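Local coordinates for endoglucanase CEL5A (Eubacterium cellulosolvens, PDB 4AFM), which probably binds plant cell-wall beta-glucans, xyloglucan among them, through this non-catalytic carbohydrate binding module of a family 5 endoglucanase, at residues A[4-9]-A[120-125]; A[29-34]-A[104-109]; A[42-47]-A[88-93]; A[52-57]-A[112-117]; A[69-74]-A[94-99]. All coordinates share one frame; numbering follows the deposited sequence.

Contact 1: A[4-9]-A[120-125]; sequences DIVLFS and VTKIVA
The ring of Phe-8 meets strand 120-125 along its rim: Val-120 O lies near the ring plane, 3.5 Å from Phe-8 CE2, and Lys-122 N also sits at the edge. Ile-5 of the second subunit packs on Phe-8 as well. With CG anti to the backbone N (chi1 175°), the ring swings out along the partner strand towards Val-120, whose CG1 stands 4.3 Å from Phe-8 CD2. Behind the ring, Phe-8 CB packs on Ile-123 CD1. The backbones run antiparallel. Ile-5 and Ala-125 form a hydrogen-bonded pair, Ile-5 N giving to Ala-125 O at 2.8 Å and Ala-125 N to Ile-5 O. A classic beta bulge follows: Leu-7 and Phe-8 both oppose Ile-123, whose O accepts from Leu-7 N at 2.8 Å and, weakly, from Phe-8 N at 3.3 Å. Ile-123 N closes the bulge by donating to Phe-8 O. The extra residue turns Leu-7 inward, and its CB and CD1 each lie 4.0 Å from Ile-123 CG2, the two side chains crossing at about a right angle. On the other face, the extended Lys-122 chain passes Ser-9 CB with its CG and reaches Val-6 CG2 with its CE. Leu-7 and Ile-123 both rest on Tyr-28 of strand 28-30, while Ile-5 and Ala-125 cover Phe-39. Strand 45-52 pairs with the far edge of strand 118-127, and on the outer side Val-6 and Ser-9 make backbone hydrogen bonds to the second subunit, so segment 4-9 lies between strand 118-127 and the neighbouring copy.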
# COMPACT_ATOMS: atom_id res chain seq x y z
N ASP A 4 12.12 11.43 -2.50
CA ASP A 4 11.70 10.08 -3.05
C ASP A 4 11.09 9.19 -1.96
O ASP A 4 11.57 9.01 -0.79
CB ASP A 4 12.83 9.25 -3.52
CG ASP A 4 13.24 9.52 -5.02
OD1 ASP A 4 12.96 10.64 -5.53
OD2 ASP A 4 13.81 8.59 -5.65
N ILE A 5 9.99 8.65 -2.34
CA ILE A 5 9.16 7.85 -1.41
C ILE A 5 9.17 6.45 -2.00
O ILE A 5 8.74 6.26 -3.16
CB ILE A 5 7.80 8.46 -1.35
CG1 ILE A 5 7.87 9.94 -0.83
CG2 ILE A 5 6.93 7.59 -0.52
CD1 ILE A 5 6.58 10.70 -1.04
N VAL A 6 9.55 5.49 -1.23
CA VAL A 6 9.50 4.09 -1.67
C VAL A 6 8.12 3.54 -1.37
O VAL A 6 7.72 3.51 -0.16
CB VAL A 6 10.61 3.26 -1.05
CG1 VAL A 6 10.51 1.78 -1.49
CG2 VAL A 6 11.98 3.84 -1.36
N LEU A 7 7.36 3.19 -2.38
CA LEU A 7 6.04 2.56 -2.23
C LEU A 7 6.16 1.09 -2.10
O LEU A 7 5.23 0.45 -1.56
CB LEU A 7 5.15 2.95 -3.44
CG LEU A 7 4.95 4.42 -3.64
CD1 LEU A 7 3.99 4.70 -4.81
CD2 LEU A 7 4.52 5.12 -2.43
N PHE A 8 7.22 0.49 -2.59
CA PHE A 8 7.47 -0.95 -2.52
C PHE A 8 8.90 -1.20 -2.86
O PHE A 8 9.42 -0.62 -3.86
CB PHE A 8 6.60 -1.71 -3.57
CG PHE A 8 6.91 -3.18 -3.60
CD1 PHE A 8 6.46 -4.04 -2.58
CD2 PHE A 8 7.72 -3.71 -4.60
CE1 PHE A 8 6.82 -5.37 -2.62
CE2 PHE A 8 8.09 -5.06 -4.63
CZ PHE A 8 7.58 -5.90 -3.62
N SER A 9 9.60 -2.11 -2.16
CA SER A 9 10.81 -2.68 -2.76
C SER A 9 10.89 -4.13 -2.27
O SER A 9 10.63 -4.42 -1.09
CB SER A 9 12.02 -1.81 -2.50
OG SER A 9 12.41 -2.03 -1.22
N VAL A 120 8.17 -6.99 -10.27
CA VAL A 120 8.49 -5.64 -9.87
C VAL A 120 9.41 -5.71 -8.68
O VAL A 120 9.05 -6.39 -7.67
CB VAL A 120 7.17 -4.89 -9.57
CG1 VAL A 120 7.48 -3.55 -8.88
CG2 VAL A 120 6.36 -4.67 -10.86
N THR A 121 10.49 -4.98 -8.69
CA THR A 121 11.42 -4.94 -7.56
C THR A 121 11.38 -3.63 -6.80
O THR A 121 11.84 -3.57 -5.67
CB THR A 121 12.85 -5.27 -8.02
OG1 THR A 121 13.22 -4.34 -9.07
CG2 THR A 121 12.95 -6.69 -8.56
N LYS A 122 10.87 -2.54 -7.39
CA LYS A 122 10.83 -1.25 -6.68
C LYS A 122 9.79 -0.36 -7.31
O LYS A 122 9.68 -0.34 -8.55
CB LYS A 122 12.21 -0.61 -6.70
CG LYS A 122 12.30 0.50 -5.69
CD LYS A 122 13.79 1.01 -5.58
CE LYS A 122 13.97 1.86 -4.38
NZ LYS A 122 15.40 2.33 -4.15
N ILE A 123 9.07 0.38 -6.51
CA ILE A 123 8.15 1.43 -6.96
C ILE A 123 8.44 2.64 -6.13
O ILE A 123 8.44 2.55 -4.87
CB ILE A 123 6.68 1.02 -6.80
CG1 ILE A 123 6.37 -0.30 -7.52
CG2 ILE A 123 5.77 2.13 -7.26
CD1 ILE A 123 4.95 -0.83 -7.31
N VAL A 124 8.71 3.75 -6.78
CA VAL A 124 8.98 5.02 -6.04
C VAL A 124 8.17 6.12 -6.60
O VAL A 124 7.84 6.20 -7.82
CB VAL A 124 10.45 5.41 -6.16
CG1 VAL A 124 11.33 4.37 -5.58
CG2 VAL A 124 10.78 5.72 -7.51
N ALA A 125 7.67 6.97 -5.73
CA ALA A 125 7.08 8.27 -6.11
C ALA A 125 8.11 9.32 -5.84
O ALA A 125 8.69 9.41 -4.74
CB ALA A 125 5.82 8.56 -5.31

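Contact 2: A[29-34]-A[104-109]; sequences ELQPPY and LDYIGV
CG of Tyr-106 stands anti to the backbone N (chi1 177°), which carries the ring forward, obliquely over its own strand, towards Gly-108, while Glu-29, its chain extended beyond CG, brings its carboxylate to the hydroxyl. Tyr-106 OH donates to Glu-29 OE2 at 2.7 Å, using the anti lone pair of that oxygen. OE2 lies in the ring plane at the edge, where the carboxylate is turned almost perpendicular to the ring, the planes 87° apart. Lys-110 NZ also bonds this hydroxyl, and Thr-36 N of the second subunit donates to Glu-29 OE1. Gly-108 lies beneath, where a CB would run into the Tyr-106 hydroxyl. This is the antiparallel pairing of strand 28-30, outermost of this chain's four-stranded sheet, with strand 106-111: Leu-30 N donates to Ile-107 O at 2.9 Å and Ile-107 N to Leu-30 O at 2.8 Å. Past Gln-31, whose CG lies at the edge of the Tyr-106 ring, the chain turns to prolines. Pro-32 CG touches Leu-104 CD2 at 4.1 Å and also Ile-107 CD1, while Pro-33 CD abuts Leu-104 O at 3.4 Å. A water donates to Asp-105 O and, weakly, to Gln-31 OE1.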
# COMPACT_ATOMS: atom_id res chain seq x y z
N GLU A 29 -1.49 -1.89 -5.86
CA GLU A 29 -2.76 -1.16 -5.94
C GLU A 29 -2.97 -0.27 -4.81
O GLU A 29 -2.67 -0.71 -3.62
CB GLU A 29 -3.96 -2.24 -5.94
CG GLU A 29 -3.92 -3.10 -7.17
CD GLU A 29 -4.98 -4.07 -7.04
OE1 GLU A 29 -4.93 -5.05 -6.17
OE2 GLU A 29 -5.80 -4.13 -7.95
N LEU A 30 -3.61 0.83 -4.99
CA LEU A 30 -4.06 1.73 -3.91
C LEU A 30 -5.42 2.17 -4.17
O LEU A 30 -5.89 2.36 -5.41
CB LEU A 30 -3.37 3.04 -3.86
CG LEU A 30 -1.97 2.95 -3.56
CD1 LEU A 30 -1.20 4.37 -3.66
CD2 LEU A 30 -1.73 2.72 -2.01
N GLN A 31 -6.27 2.36 -3.19
CA GLN A 31 -7.56 2.90 -3.34
C GLN A 31 -7.66 4.15 -2.44
O GLN A 31 -7.93 4.02 -1.22
CB GLN A 31 -8.56 1.90 -2.98
CG GLN A 31 -8.41 0.79 -4.02
CD GLN A 31 -9.52 -0.25 -4.02
OE1 GLN A 31 -10.70 -0.01 -3.73
NE2 GLN A 31 -9.13 -1.43 -4.46
N PRO A 32 -7.40 5.31 -2.99
CA PRO A 32 -7.33 6.53 -2.12
C PRO A 32 -8.49 6.77 -1.24
O PRO A 32 -8.26 7.22 -0.10
CB PRO A 32 -7.12 7.66 -3.16
CG PRO A 32 -6.38 6.94 -4.30
CD PRO A 32 -7.05 5.62 -4.42
N PRO A 33 -9.72 6.48 -1.55
CA PRO A 33 -10.84 6.76 -0.61
C PRO A 33 -10.71 5.84 0.58
O PRO A 33 -11.37 6.20 1.60
CB PRO A 33 -12.09 6.38 -1.41
CG PRO A 33 -11.71 6.63 -2.85
CD PRO A 33 -10.25 6.08 -2.91
N TYR A 34 -9.99 4.76 0.55
CA TYR A 34 -10.01 3.76 1.63
C TYR A 34 -8.69 3.56 2.31
O TYR A 34 -8.64 2.78 3.36
CB TYR A 34 -10.44 2.36 1.05
CG TYR A 34 -11.84 2.44 0.54
CD1 TYR A 34 -12.93 2.63 1.40
CD2 TYR A 34 -12.12 2.41 -0.81
CE1 TYR A 34 -14.22 2.72 0.93
CE2 TYR A 34 -13.44 2.45 -1.29
CZ TYR A 34 -14.45 2.65 -0.42
OH TYR A 34 -15.73 2.67 -0.94
N LEU A 104 -10.57 10.31 -7.39
CA LEU A 104 -9.80 9.14 -7.82
C LEU A 104 -10.07 7.92 -6.99
O LEU A 104 -9.84 7.96 -5.73
CB LEU A 104 -8.33 9.51 -7.79
CG LEU A 104 -7.37 8.39 -8.21
CD1 LEU A 104 -7.56 7.97 -9.67
CD2 LEU A 104 -5.93 8.82 -7.95
N ASP A 105 -10.52 6.83 -7.56
CA ASP A 105 -10.86 5.61 -6.78
C ASP A 105 -9.77 4.59 -6.75
O ASP A 105 -9.78 3.74 -5.81
CB ASP A 105 -12.14 4.99 -7.36
CG ASP A 105 -13.34 5.73 -7.13
OD1 ASP A 105 -13.60 6.05 -5.92
OD2 ASP A 105 -14.16 6.05 -8.00
N TYR A 106 -8.85 4.56 -7.70
CA TYR A 106 -7.98 3.40 -7.84
C TYR A 106 -6.72 3.78 -8.55
O TYR A 106 -6.79 4.49 -9.62
CB TYR A 106 -8.76 2.34 -8.70
CG TYR A 106 -7.98 1.10 -9.00
CD1 TYR A 106 -7.74 0.13 -8.02
CD2 TYR A 106 -7.41 0.89 -10.28
CE1 TYR A 106 -7.06 -1.03 -8.31
CE2 TYR A 106 -6.70 -0.27 -10.54
CZ TYR A 106 -6.55 -1.21 -9.56
OH TYR A 106 -5.82 -2.34 -9.94
N ILE A 107 -5.59 3.28 -8.08
CA ILE A 107 -4.33 3.33 -8.77
C ILE A 107 -3.83 1.92 -8.84
O ILE A 107 -3.77 1.23 -7.82
CB ILE A 107 -3.30 4.21 -7.97
CG1 ILE A 107 -3.82 5.64 -7.92
CG2 ILE A 107 -1.92 4.13 -8.63
CD1 ILE A 107 -3.04 6.50 -6.91
N GLY A 108 -3.44 1.41 -10.00
CA GLY A 108 -2.94 0.05 -10.11
C GLY A 108 -1.76 -0.02 -11.05
O GLY A 108 -1.74 0.67 -12.12
N VAL A 109 -0.80 -0.87 -10.78
CA VAL A 109 0.32 -1.18 -11.70
C VAL A 109 0.05 -2.58 -12.15
O VAL A 109 -0.06 -3.51 -11.29
CB VAL A 109 1.65 -1.09 -10.94
CG1 VAL A 109 2.78 -1.57 -11.84
CG2 VAL A 109 1.92 0.32 -10.42
O HOH W 1 -12.00 3.11 -4.27

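Contact 3: A[42-47]-A[88-93]; sequences NKNFEI and TKEQIA
Helix 89-96, the module's single helix, starts here against the first residues of strand 45-52. A capping box opens it: Gln-91 N donates to Thr-88 OG1 and Thr-88 N to Gln-91 OE1. Lys-89 N donates to Phe-45 O at 2.9 Å, tying the first turn to the strand. The Lys-89 side chain, extended throughout, crosses the Phe-45 ring at about a right angle. Its CB stands over the centre of one face, 3.9 Å from the ring centroid, a CH-pi contact, and its CD passes CE2 of the same ring at 3.7 Å. Phe-45 takes the first torsion that sets CG between the backbone N and the carbonyl carbon (chi1 66°), turning the ring towards the helix, where its CE1 meets Ile-92 CD1 at 3.7 Å. At the far end Lys-89 NZ bonds Lys-43 O at 3.1 Å from above the carbonyl plane, and Leu-41 O as well. Phe-39 meets the ring of Phe-45 edge-to-face, and Ile-92 continues onto Leu-58 and Phe-60 of the other sheet. An alanine at Lys-89 would keep the CB over the ring but would probably leave the carbonyls of Lys-43 and Leu-41 without their ammonium donor. One buried lysine thus does two jobs, its methylenes serving as an apolar lid and its ammonium, held by backbone oxygens, tying down the loop before the strand.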
# COMPACT_ATOMS: atom_id res chain seq x y z
N ASN A 42 -1.24 15.83 -5.09
CA ASN A 42 -1.31 17.24 -5.49
C ASN A 42 0.06 17.77 -5.85
O ASN A 42 0.08 18.80 -6.55
CB ASN A 42 -1.83 18.08 -4.30
CG ASN A 42 -3.24 17.77 -4.03
OD1 ASN A 42 -4.11 18.24 -4.77
ND2 ASN A 42 -3.58 17.09 -3.00
N LYS A 43 1.12 17.16 -5.45
CA LYS A 43 2.46 17.64 -5.92
C LYS A 43 2.67 17.21 -7.35
O LYS A 43 2.02 16.34 -7.87
CB LYS A 43 3.53 17.03 -5.01
CG LYS A 43 3.34 17.49 -3.57
CD LYS A 43 4.41 17.30 -2.51
CE LYS A 43 5.67 18.03 -2.94
NZ LYS A 43 5.64 19.46 -2.48
N ASN A 44 3.68 17.83 -8.01
CA ASN A 44 4.09 17.30 -9.28
C ASN A 44 4.93 16.12 -8.98
O ASN A 44 5.67 16.14 -7.96
CB ASN A 44 4.90 18.36 -10.04
CG ASN A 44 4.93 18.03 -11.48
OD1 ASN A 44 4.22 17.12 -12.03
ND2 ASN A 44 5.81 18.77 -12.21
N PHE A 45 4.56 15.02 -9.51
CA PHE A 45 5.27 13.75 -9.19
C PHE A 45 5.49 12.91 -10.41
O PHE A 45 4.88 13.13 -11.49
CB PHE A 45 4.43 12.96 -8.17
CG PHE A 45 3.09 12.44 -8.66
CD1 PHE A 45 3.04 11.23 -9.43
CD2 PHE A 45 1.89 13.10 -8.43
CE1 PHE A 45 1.84 10.83 -9.91
CE2 PHE A 45 0.72 12.70 -8.94
CZ PHE A 45 0.66 11.51 -9.69
N GLU A 46 6.40 11.95 -10.25
CA GLU A 46 6.50 10.84 -11.19
C GLU A 46 6.50 9.58 -10.41
O GLU A 46 6.85 9.57 -9.20
CB GLU A 46 7.75 10.91 -12.05
CG GLU A 46 9.02 11.08 -11.32
CD GLU A 46 10.18 11.37 -12.25
OE1 GLU A 46 9.97 11.83 -13.42
OE2 GLU A 46 11.32 11.10 -11.72
N ILE A 47 6.03 8.53 -11.04
CA ILE A 47 6.10 7.19 -10.45
C ILE A 47 7.12 6.39 -11.23
O ILE A 47 7.01 6.35 -12.52
CB ILE A 47 4.70 6.55 -10.51
CG1 ILE A 47 3.73 7.35 -9.55
CG2 ILE A 47 4.75 5.05 -10.10
CD1 ILE A 47 2.33 6.95 -9.69
N THR A 88 4.61 10.07 -15.56
CA THR A 88 4.56 11.42 -14.98
C THR A 88 3.18 11.88 -14.69
O THR A 88 2.19 11.46 -15.32
CB THR A 88 5.16 12.44 -15.92
OG1 THR A 88 4.31 12.65 -17.06
CG2 THR A 88 6.58 11.99 -16.45
N LYS A 89 3.07 12.81 -13.72
CA LYS A 89 1.77 13.30 -13.40
C LYS A 89 1.12 13.97 -14.63
O LYS A 89 -0.10 13.85 -14.86
CB LYS A 89 1.83 14.35 -12.26
CG LYS A 89 0.50 14.92 -11.95
CD LYS A 89 0.60 15.88 -10.75
CE LYS A 89 -0.72 16.35 -10.35
NZ LYS A 89 -0.63 17.24 -9.12
N GLU A 90 1.89 14.71 -15.41
CA GLU A 90 1.18 15.41 -16.48
C GLU A 90 0.68 14.31 -17.51
O GLU A 90 -0.44 14.52 -18.07
CB GLU A 90 2.17 16.38 -17.08
CG GLU A 90 2.66 17.58 -16.23
CD GLU A 90 1.74 18.18 -15.11
OE1 GLU A 90 0.78 18.90 -15.47
OE2 GLU A 90 2.02 18.05 -13.84
N GLN A 91 1.39 13.24 -17.77
CA GLN A 91 0.86 12.20 -18.64
C GLN A 91 -0.39 11.56 -18.06
O GLN A 91 -1.40 11.29 -18.69
CB GLN A 91 2.04 11.30 -18.78
CG GLN A 91 1.69 10.04 -19.35
CD GLN A 91 2.72 8.93 -19.06
OE1 GLN A 91 3.43 8.79 -18.03
NE2 GLN A 91 2.73 8.04 -20.01
N ILE A 92 -0.35 11.29 -16.73
CA ILE A 92 -1.49 10.68 -16.06
C ILE A 92 -2.67 11.63 -16.16
O ILE A 92 -3.80 11.14 -16.41
CB ILE A 92 -1.11 10.38 -14.55
CG1 ILE A 92 -0.00 9.33 -14.48
CG2 ILE A 92 -2.30 9.99 -13.79
CD1 ILE A 92 0.73 9.28 -13.09
N ALA A 93 -2.51 12.91 -15.88
CA ALA A 93 -3.62 13.85 -15.92
C ALA A 93 -4.25 13.91 -17.33
O ALA A 93 -5.48 14.01 -17.41
CB ALA A 93 -3.10 15.23 -15.50

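Contact 4: A[52-57]-A[112-117]; sequences SGADIV and LPSADG
Leu-112 N donates to Asp-55 O at 2.8 Å in a nearly straight bond (172° at the hydrogen), the one direct backbone hydrogen bond between the two segments. Its side chain splits over the partner: CD1 lies 3.9 Å from Asp-55 CB, and CD2 lies 4.0 Å from Val-57 CG1, Val-57 and Leu-112 crossing at about a right angle. Leu-112 O meets Ala-54 CB at 3.4 Å. Pro-113 O comes next and receives a water hydrogen bond; the same water accepts from Asp-55 N and so bridges the two backbones. Ser-114 then points at Ala-54, its CB 3.3 Å from Gly-53 O. Its OG, set between the backbone N and the carbonyl carbon (chi1 73°), accepts from Gly-117 N at 2.9 Å, an ST motif that closes the turn. With an alanine at Ser-114, Gly-117 N would lose this acceptor and the turn would probably be freer to shift against Gly-53. Asp-116 reaches back to Gly-53, its OD2 3.3 Å from Gly-53 CA. Gly-117 O finally receives a CA-H...O contact from Gly-53. The contact joins the bend between strands 45-52 and 56-62 to the loop linking strands 106-111 and 118-127, with Met-118 covering Ala-54.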
# COMPACT_ATOMS: atom_id res chain seq x y z
N SER A 52 10.63 -6.25 -14.76
CA SER A 52 11.04 -7.04 -15.95
C SER A 52 10.00 -8.08 -16.20
O SER A 52 9.18 -8.42 -15.34
CB SER A 52 12.38 -7.58 -15.79
OG SER A 52 12.47 -8.53 -14.84
N GLY A 53 10.02 -8.71 -17.40
CA GLY A 53 9.32 -9.92 -17.69
C GLY A 53 8.08 -9.74 -18.53
O GLY A 53 7.60 -10.68 -19.15
N ALA A 54 7.49 -8.54 -18.50
CA ALA A 54 6.27 -8.23 -19.27
C ALA A 54 6.30 -6.73 -19.44
O ALA A 54 6.89 -6.00 -18.67
CB ALA A 54 5.01 -8.64 -18.51
N ASP A 55 5.51 -6.29 -20.42
CA ASP A 55 5.25 -4.85 -20.48
C ASP A 55 4.32 -4.40 -19.37
O ASP A 55 3.58 -5.23 -18.82
CB ASP A 55 4.75 -4.47 -21.88
CG ASP A 55 5.92 -4.58 -22.92
OD1 ASP A 55 6.97 -4.02 -22.70
OD2 ASP A 55 5.63 -5.45 -23.84
N ILE A 56 4.41 -3.16 -19.00
CA ILE A 56 3.80 -2.63 -17.79
C ILE A 56 2.89 -1.50 -18.13
O ILE A 56 3.14 -0.66 -19.03
CB ILE A 56 4.90 -2.23 -16.78
CG1 ILE A 56 4.31 -1.97 -15.38
CG2 ILE A 56 5.70 -1.03 -17.29
CD1 ILE A 56 5.39 -1.81 -14.34
N VAL A 57 1.79 -1.36 -17.40
CA VAL A 57 0.91 -0.17 -17.46
C VAL A 57 0.60 0.32 -16.06
O VAL A 57 0.61 -0.43 -15.09
CB VAL A 57 -0.39 -0.39 -18.28
CG1 VAL A 57 -0.06 -0.71 -19.73
CG2 VAL A 57 -1.21 -1.51 -17.67
N LEU A 112 1.06 -6.53 -18.85
CA LEU A 112 0.45 -7.11 -20.05
C LEU A 112 0.80 -8.59 -20.09
O LEU A 112 1.76 -9.05 -19.43
CB LEU A 112 0.89 -6.34 -21.31
CG LEU A 112 0.58 -4.85 -21.29
CD1 LEU A 112 0.98 -4.18 -22.64
CD2 LEU A 112 -0.78 -4.49 -20.85
N PRO A 113 0.11 -9.37 -20.92
CA PRO A 113 0.38 -10.83 -20.94
C PRO A 113 1.79 -11.13 -21.33
O PRO A 113 2.45 -10.49 -22.10
CB PRO A 113 -0.59 -11.36 -22.05
CG PRO A 113 -1.78 -10.38 -21.93
CD PRO A 113 -1.08 -9.02 -21.73
N SER A 114 2.30 -12.20 -20.68
CA SER A 114 3.65 -12.74 -20.97
C SER A 114 3.73 -14.17 -20.55
O SER A 114 2.91 -14.66 -19.76
CB SER A 114 4.70 -11.92 -20.16
OG SER A 114 4.62 -12.24 -18.76
N ALA A 115 4.74 -14.84 -21.09
CA ALA A 115 4.92 -16.26 -20.72
C ALA A 115 5.52 -16.45 -19.33
O ALA A 115 5.21 -17.46 -18.70
CB ALA A 115 5.89 -16.89 -21.77
N ASP A 116 6.37 -15.51 -18.92
CA ASP A 116 7.14 -15.65 -17.71
C ASP A 116 6.57 -14.94 -16.50
O ASP A 116 7.02 -15.22 -15.37
CB ASP A 116 8.61 -15.22 -17.90
CG ASP A 116 8.77 -13.78 -18.23
OD1 ASP A 116 7.81 -13.16 -18.79
OD2 ASP A 116 9.77 -13.21 -17.90
N GLY A 117 5.66 -14.01 -16.72
CA GLY A 117 5.14 -13.15 -15.65
C GLY A 117 6.02 -11.97 -15.47
O GLY A 117 7.22 -11.94 -15.84
O HOH W 2 4.17 -8.26 -22.01

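Contact 5: A[69-74]-A[94-99]; sequences PQIWAQ and KAYGSD
Ile-71 lies across the ring of Tyr-96 at about a right angle, its CD1 over one face. That methyl stands 4.0 Å from the ring centroid and 15° off the normal, a CH-pi contact displaced towards the rim on the CE1 side. The second branch of Ile-71 works beside it: CG2 comes within 3.6 Å of Tyr-96 CD1, so both methyls bear on the same side of the ring. CD1 also touches the backbone, 3.5 Å from Tyr-96 O. The tyrosine reaches the strand because its CG is anti to the backbone N (chi1 -167°), which carries the ring away from the helix end and alongside segment 69-74. Ala-73 approaches differently, with its CB at the edge of the ring, near its plane. The same methyl meets the last helical turn, 3.8 Å from Ala-95 CB and 3.6 Å from Ala-95 O. Two alanines facing each other bring the backbones close, with CA atoms of Ala-73 and Ala-95 5.0 Å apart. No hydrogen bond crosses between the segments, and the contact rests on apolar packing, while on the side of the strand turned from the helix Trp-72 NE1 donates to Gln-74 OE1 in the plane of both the indole and the amide carbonyl. Gly-97, with positive phi, ends the helix next to this packing. Tyr-96 OH is bonded to Asp-103, and its ring also meets Phe-101. Strand 71-75, outermost in the four-stranded sheet of this chain, is hydrogen-bonded along one edge to strand 56-62, and the C-terminal end of helix 89-96 packs on the face bearing Ile-71 and Ala-73.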
# COMPACT_ATOMS: atom_id res chain seq x y z
N PRO A 69 -19.02 9.37 -15.78
CA PRO A 69 -18.62 8.11 -16.27
C PRO A 69 -17.41 7.46 -15.54
O PRO A 69 -16.67 8.19 -14.87
CB PRO A 69 -18.19 8.46 -17.75
CG PRO A 69 -17.72 9.85 -17.64
CD PRO A 69 -18.67 10.50 -16.71
N GLN A 70 -17.29 6.21 -15.72
CA GLN A 70 -16.05 5.54 -15.34
C GLN A 70 -14.90 6.08 -16.12
O GLN A 70 -14.97 6.13 -17.37
CB GLN A 70 -16.22 4.05 -15.56
CG GLN A 70 -14.87 3.30 -15.34
CD GLN A 70 -15.08 1.79 -15.09
OE1 GLN A 70 -15.23 1.36 -13.94
NE2 GLN A 70 -15.18 1.00 -16.12
N ILE A 71 -13.81 6.45 -15.45
CA ILE A 71 -12.54 6.77 -16.12
C ILE A 71 -11.64 5.61 -15.95
O ILE A 71 -11.48 5.07 -14.78
CB ILE A 71 -11.87 7.99 -15.49
CG1 ILE A 71 -12.79 9.25 -15.65
CG2 ILE A 71 -10.50 8.25 -16.15
CD1 ILE A 71 -12.25 10.43 -14.86
N TRP A 72 -11.08 5.04 -17.01
CA TRP A 72 -10.05 3.99 -16.91
C TRP A 72 -8.82 4.52 -17.62
O TRP A 72 -8.70 4.38 -18.90
CB TRP A 72 -10.57 2.70 -17.48
CG TRP A 72 -9.58 1.54 -17.31
CD1 TRP A 72 -8.70 1.11 -18.27
CD2 TRP A 72 -9.44 0.69 -16.14
NE1 TRP A 72 -8.00 -0.00 -17.78
CE2 TRP A 72 -8.41 -0.25 -16.51
CE3 TRP A 72 -10.03 0.61 -14.93
CZ2 TRP A 72 -8.02 -1.29 -15.62
CZ3 TRP A 72 -9.63 -0.37 -14.01
CH2 TRP A 72 -8.61 -1.32 -14.39
N ALA A 73 -7.99 5.21 -16.94
CA ALA A 73 -6.79 6.00 -17.52
C ALA A 73 -5.65 4.93 -17.57
O ALA A 73 -4.86 4.92 -16.52
CB ALA A 73 -6.52 7.22 -16.81
N GLN A 74 -5.57 4.09 -18.50
CA GLN A 74 -4.53 3.09 -18.68
C GLN A 74 -3.40 3.77 -19.43
O GLN A 74 -3.64 4.22 -20.63
CB GLN A 74 -5.06 1.95 -19.36
CG GLN A 74 -4.13 0.87 -19.61
CD GLN A 74 -4.85 -0.31 -20.07
OE1 GLN A 74 -5.89 -0.76 -19.65
NE2 GLN A 74 -4.25 -0.85 -21.14
N LYS A 94 -3.41 13.83 -18.35
CA LYS A 94 -3.98 13.87 -19.71
C LYS A 94 -4.87 12.64 -19.92
O LYS A 94 -5.99 12.74 -20.47
CB LYS A 94 -2.88 13.87 -20.70
CG LYS A 94 -3.44 13.83 -22.12
CD LYS A 94 -2.26 13.82 -23.10
CE LYS A 94 -2.78 13.85 -24.55
NZ LYS A 94 -1.60 14.09 -25.45
N ALA A 95 -4.43 11.48 -19.46
CA ALA A 95 -5.25 10.25 -19.60
C ALA A 95 -6.45 10.27 -18.71
O ALA A 95 -7.53 9.78 -19.06
CB ALA A 95 -4.41 9.03 -19.35
N TYR A 96 -6.35 10.85 -17.51
CA TYR A 96 -7.44 10.93 -16.57
C TYR A 96 -8.45 11.97 -16.95
O TYR A 96 -9.59 11.93 -16.50
CB TYR A 96 -6.84 11.18 -15.15
CG TYR A 96 -7.83 10.98 -14.02
CD1 TYR A 96 -8.27 9.67 -13.66
CD2 TYR A 96 -8.28 12.02 -13.27
CE1 TYR A 96 -9.16 9.46 -12.64
CE2 TYR A 96 -9.16 11.82 -12.22
CZ TYR A 96 -9.59 10.53 -11.91
OH TYR A 96 -10.44 10.30 -10.87
N GLY A 97 -8.09 12.95 -17.84
CA GLY A 97 -8.99 13.99 -18.27
C GLY A 97 -8.81 15.20 -17.47
O GLY A 97 -9.51 16.21 -17.83
N SER A 98 -8.05 15.25 -16.41
CA SER A 98 -7.75 16.46 -15.62
C SER A 98 -6.71 16.08 -14.60
O SER A 98 -6.39 14.93 -14.42
CB SER A 98 -8.94 17.01 -14.88
OG SER A 98 -9.30 16.12 -13.81
N ASP A 99 -6.20 17.10 -13.92
CA ASP A 99 -5.29 16.84 -12.81
C ASP A 99 -6.09 17.03 -11.51
O ASP A 99 -5.41 17.22 -10.46
CB ASP A 99 -4.01 17.72 -12.76
CG ASP A 99 -4.35 19.19 -12.70
OD1 ASP A 99 -5.51 19.58 -12.67
OD2 ASP A 99 -3.36 20.00 -12.67

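How the contacts relate
Contacts 1 and 2 pair strands by backbone hydrogen bonds, one in each sheet, and both reach the second subunit. Contacts 3 and 5 share helix 89-96: its start is held by polar and apolar contacts together, its end by apolar contacts alone, and Ala-93 packs on Ser-98 and Asp-99 between them. Contact 4, farthest from the chain's centre, joins loops and the start of strand 56-62, with one direct backbone bond and a water. Its Ile-56 nonetheless packs on Val-109 of contact 2, as Ile-47 of contact 3 does on Ile-123 of contact 1. Contact 4 is the most superficial, three of its nine touching residues being exposed; contact 5 has none exposed, and contacts 1 to 3 mix buried and exposed residues.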